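Local coordinates for tubulin-like protein CetZ2 (Haloferax volcanii, PDB 4B45) that binds GTP, forms tubulin-like protofilaments and is involved in controlling cell shape, at residues L225-A230 and A311-L316. Residues are numbered along the deposited sequence; the frame is centred on the assembly and turned at random.
Sequences LGYASA and ASLVLL
G226 and V314 face each other as a hydrogen-bonded pair on two antiparallel strands, 225-230 and 311-316, neighbours in the sheet of the tubulin-like C-terminal domain. The amide of G226 gives a short, almost straight bond to V314 O (N to O 2.7 Å, 175° at the hydrogen), and V314 N returns one to G226 O at 2.9 Å. Two residues on, A228 and S312 repeat the pattern less evenly: A228 N reaches S312 O at 3.3 Å, while S312 N lies 3.0 Å from A228 O.

The tight packing lies on the face carrying L225, Y227, L313 and L315. L225 CD1 reaches across to the other strand because CG stands anti to the backbone N (chi1 -175°) and chi2 (53°) turns that methyl over; it sits 3.9 Å from L315 CB and also touches the backbone of V314 and L315. The Y227 ring likewise leans over strand 311-316: CD1 meets L313 CD1 at 3.8 Å, the two side chains crossing obliquely, and CE1 rests on A311 CB at 3.7 Å. Helix 175-196 covers this face through R188, R189 and L192, whereas V314, on the other face, packs against A250 and V251 of helix 240-252.

At the S229-A230 end the contact thins and is partly exposed. Here S229 adds little beyond its CB against A311 CB, and its hydroxyl is hydrogen-bonded to R309 and to the backbone of a bound peptide, which also packs on Y227 and A311; the buried S312 hydroxyl bonds T246 and T247 on helix 240-252. The four backbone bonds thus set the pairing, aliphatic and aromatic carbon lines one face, S229 adds a further link between the paired strands through R309, and S312 ties them to helix 240-252.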
ATOM      1  N   LEU A 225       5.356   3.002  -3.710  1.00 34.40           N
ATOM      2  CA  LEU A 225       4.430   3.887  -4.394  1.00 40.09           C
ATOM      3  C   LEU A 225       4.778   5.324  -4.093  1.00 40.99           C
ATOM      4  O   LEU A 225       4.687   5.750  -2.954  1.00 39.12           O
ATOM      5  CB  LEU A 225       2.983   3.593  -3.994  1.00 39.10           C
ATOM      6  CG  LEU A 225       1.943   4.412  -4.780  1.00 44.48           C
ATOM      7  CD1 LEU A 225       2.144   4.260  -6.308  1.00 41.43           C
ATOM      8  CD2 LEU A 225       0.495   4.068  -4.393  1.00 39.58           C
ATOM      9  N   GLY A 226       5.186   6.064  -5.119  1.00 40.25           N
ATOM     10  CA  GLY A 226       5.601   7.438  -4.936  1.00 34.14           C
ATOM     11  C   GLY A 226       4.510   8.436  -5.266  1.00 40.06           C
ATOM     12  O   GLY A 226       3.702   8.219  -6.175  1.00 43.71           O
ATOM     13  N   TYR A 227       4.496   9.546  -4.536  1.00 40.90           N
ATOM     14  CA  TYR A 227       3.540  10.612  -4.804  1.00 40.53           C
ATOM     15  C   TYR A 227       4.131  12.005  -4.545  1.00 48.41           C
ATOM     16  O   TYR A 227       4.850  12.220  -3.558  1.00 43.19           O
ATOM     17  CB  TYR A 227       2.272  10.397  -3.982  1.00 44.19           C
ATOM     18  CG  TYR A 227       1.239  11.492  -4.126  1.00 45.95           C
ATOM     19  CD1 TYR A 227       0.360  11.501  -5.193  1.00 45.40           C
ATOM     20  CD2 TYR A 227       1.144  12.514  -3.184  1.00 49.95           C
ATOM     21  CE1 TYR A 227      -0.590  12.504  -5.326  1.00 50.26           C
ATOM     22  CE2 TYR A 227       0.206  13.522  -3.310  1.00 45.59           C
ATOM     23  CZ  TYR A 227      -0.656  13.512  -4.387  1.00 46.70           C
ATOM     24  OH  TYR A 227      -1.603  14.503  -4.513  1.00 51.49           O
ATOM     25  N   ALA A 228       3.849  12.937  -5.455  1.00 49.54           N
ATOM     26  CA  ALA A 228       4.141  14.357  -5.233  1.00 52.09           C
ATOM     27  C   ALA A 228       3.237  15.222  -6.102  1.00 51.95           C
ATOM     28  O   ALA A 228       2.814  14.793  -7.181  1.00 49.32           O
ATOM     29  CB  ALA A 228       5.613  14.676  -5.506  1.00 43.67           C
ATOM     30  N   SER A 229       2.938  16.434  -5.637  1.00 51.90           N
ATOM     31  CA  SER A 229       2.035  17.321  -6.376  1.00 49.05           C
ATOM     32  C   SER A 229       2.511  18.768  -6.421  1.00 51.84           C
ATOM     33  O   SER A 229       3.383  19.183  -5.659  1.00 49.53           O
ATOM     34  CB  SER A 229       0.619  17.269  -5.802  1.00 51.77           C
ATOM     35  OG  SER A 229       0.547  17.977  -4.575  1.00 52.96           O
ATOM     36  N   ALA A 230       1.917  19.533  -7.327  1.00 53.27           N
ATOM     37  CA  ALA A 230       2.302  20.924  -7.529  1.00 51.39           C
ATOM     38  C   ALA A 230       1.115  21.680  -8.074  1.00 51.84           C
ATOM     39  O   ALA A 230       0.248  21.100  -8.737  1.00 49.94           O
ATOM     40  CB  ALA A 230       3.437  21.007  -8.507  1.00 42.63           C
ATOM     41  N   ALA A 311      -0.209  16.025 -10.309  1.00 42.75           N
ATOM     42  CA  ALA A 311       0.600  15.143  -9.487  1.00 46.83           C
ATOM     43  C   ALA A 311       1.162  14.012 -10.314  1.00 42.98           C
ATOM     44  O   ALA A 311       0.582  13.639 -11.327  1.00 46.76           O
ATOM     45  CB  ALA A 311      -0.201  14.601  -8.306  1.00 43.05           C
ATOM     46  N   SER A 312       2.309  13.497  -9.880  1.00 41.78           N
ATOM     47  CA  SER A 312       2.850  12.263 -10.411  1.00 40.91           C
ATOM     48  C   SER A 312       2.663  11.182  -9.355  1.00 41.31           C
ATOM     49  O   SER A 312       2.990  11.360  -8.173  1.00 38.79           O
ATOM     50  CB  SER A 312       4.332  12.389 -10.753  1.00 43.99           C
ATOM     51  OG  SER A 312       4.544  13.396 -11.723  1.00 67.93           O
ATOM     52  N   LEU A 313       2.126  10.062  -9.793  1.00 39.53           N
ATOM     53  CA  LEU A 313       1.939   8.924  -8.927  1.00 41.42           C
ATOM     54  C   LEU A 313       2.740   7.839  -9.604  1.00 40.62           C
ATOM     55  O   LEU A 313       2.422   7.444 -10.728  1.00 45.73           O
ATOM     56  CB  LEU A 313       0.464   8.568  -8.894  1.00 43.11           C
ATOM     57  CG  LEU A 313      -0.043   7.474  -7.969  1.00 43.30           C
ATOM     58  CD1 LEU A 313       0.015   7.945  -6.512  1.00 45.59           C
ATOM     59  CD2 LEU A 313      -1.469   7.118  -8.373  1.00 47.85           C
ATOM     60  N   VAL A 314       3.816   7.400  -8.959  1.00 36.69           N
ATOM     61  CA  VAL A 314       4.708   6.414  -9.567  1.00 39.03           C
ATOM     62  C   VAL A 314       4.798   5.118  -8.773  1.00 44.84           C
ATOM     63  O   VAL A 314       5.318   5.108  -7.664  1.00 41.37           O
ATOM     64  CB  VAL A 314       6.124   6.968  -9.717  1.00 39.62           C
ATOM     65  CG1 VAL A 314       7.025   5.911 -10.315  1.00 44.45           C
ATOM     66  CG2 VAL A 314       6.110   8.222 -10.606  1.00 38.64           C
ATOM     67  N   LEU A 315       4.309   4.029  -9.364  1.00 39.49           N
ATOM     68  CA  LEU A 315       4.403   2.699  -8.774  1.00 38.57           C
ATOM     69  C   LEU A 315       5.691   2.055  -9.245  1.00 41.25           C
ATOM     70  O   LEU A 315       5.972   2.035 -10.442  1.00 36.49           O
ATOM     71  CB  LEU A 315       3.203   1.836  -9.203  1.00 40.47           C
ATOM     72  CG  LEU A 315       3.211   0.374  -8.727  1.00 46.73           C
ATOM     73  CD1 LEU A 315       3.170   0.282  -7.190  1.00 31.51           C
ATOM     74  CD2 LEU A 315       2.075  -0.452  -9.367  1.00 44.33           C
ATOM     75  N   LEU A 316       6.489   1.556  -8.305  1.00 40.56           N
ATOM     76  CA  LEU A 316       7.731   0.875  -8.642  1.00 37.67           C
ATOM     77  C   LEU A 316       7.642  -0.576  -8.218  1.00 39.52           C
ATOM     78  O   LEU A 316       7.468  -0.873  -7.035  1.00 45.36           O
ATOM     79  CB  LEU A 316       8.906   1.545  -7.935  1.00 38.28           C
ATOM     80  CG  LEU A 316       9.053   3.040  -8.226  1.00 43.50           C
ATOM     81  CD1 LEU A 316       9.597   3.772  -7.030  1.00 43.58           C
ATOM     82  CD2 LEU A 316       9.959   3.244  -9.427  1.00 37.73           C
TER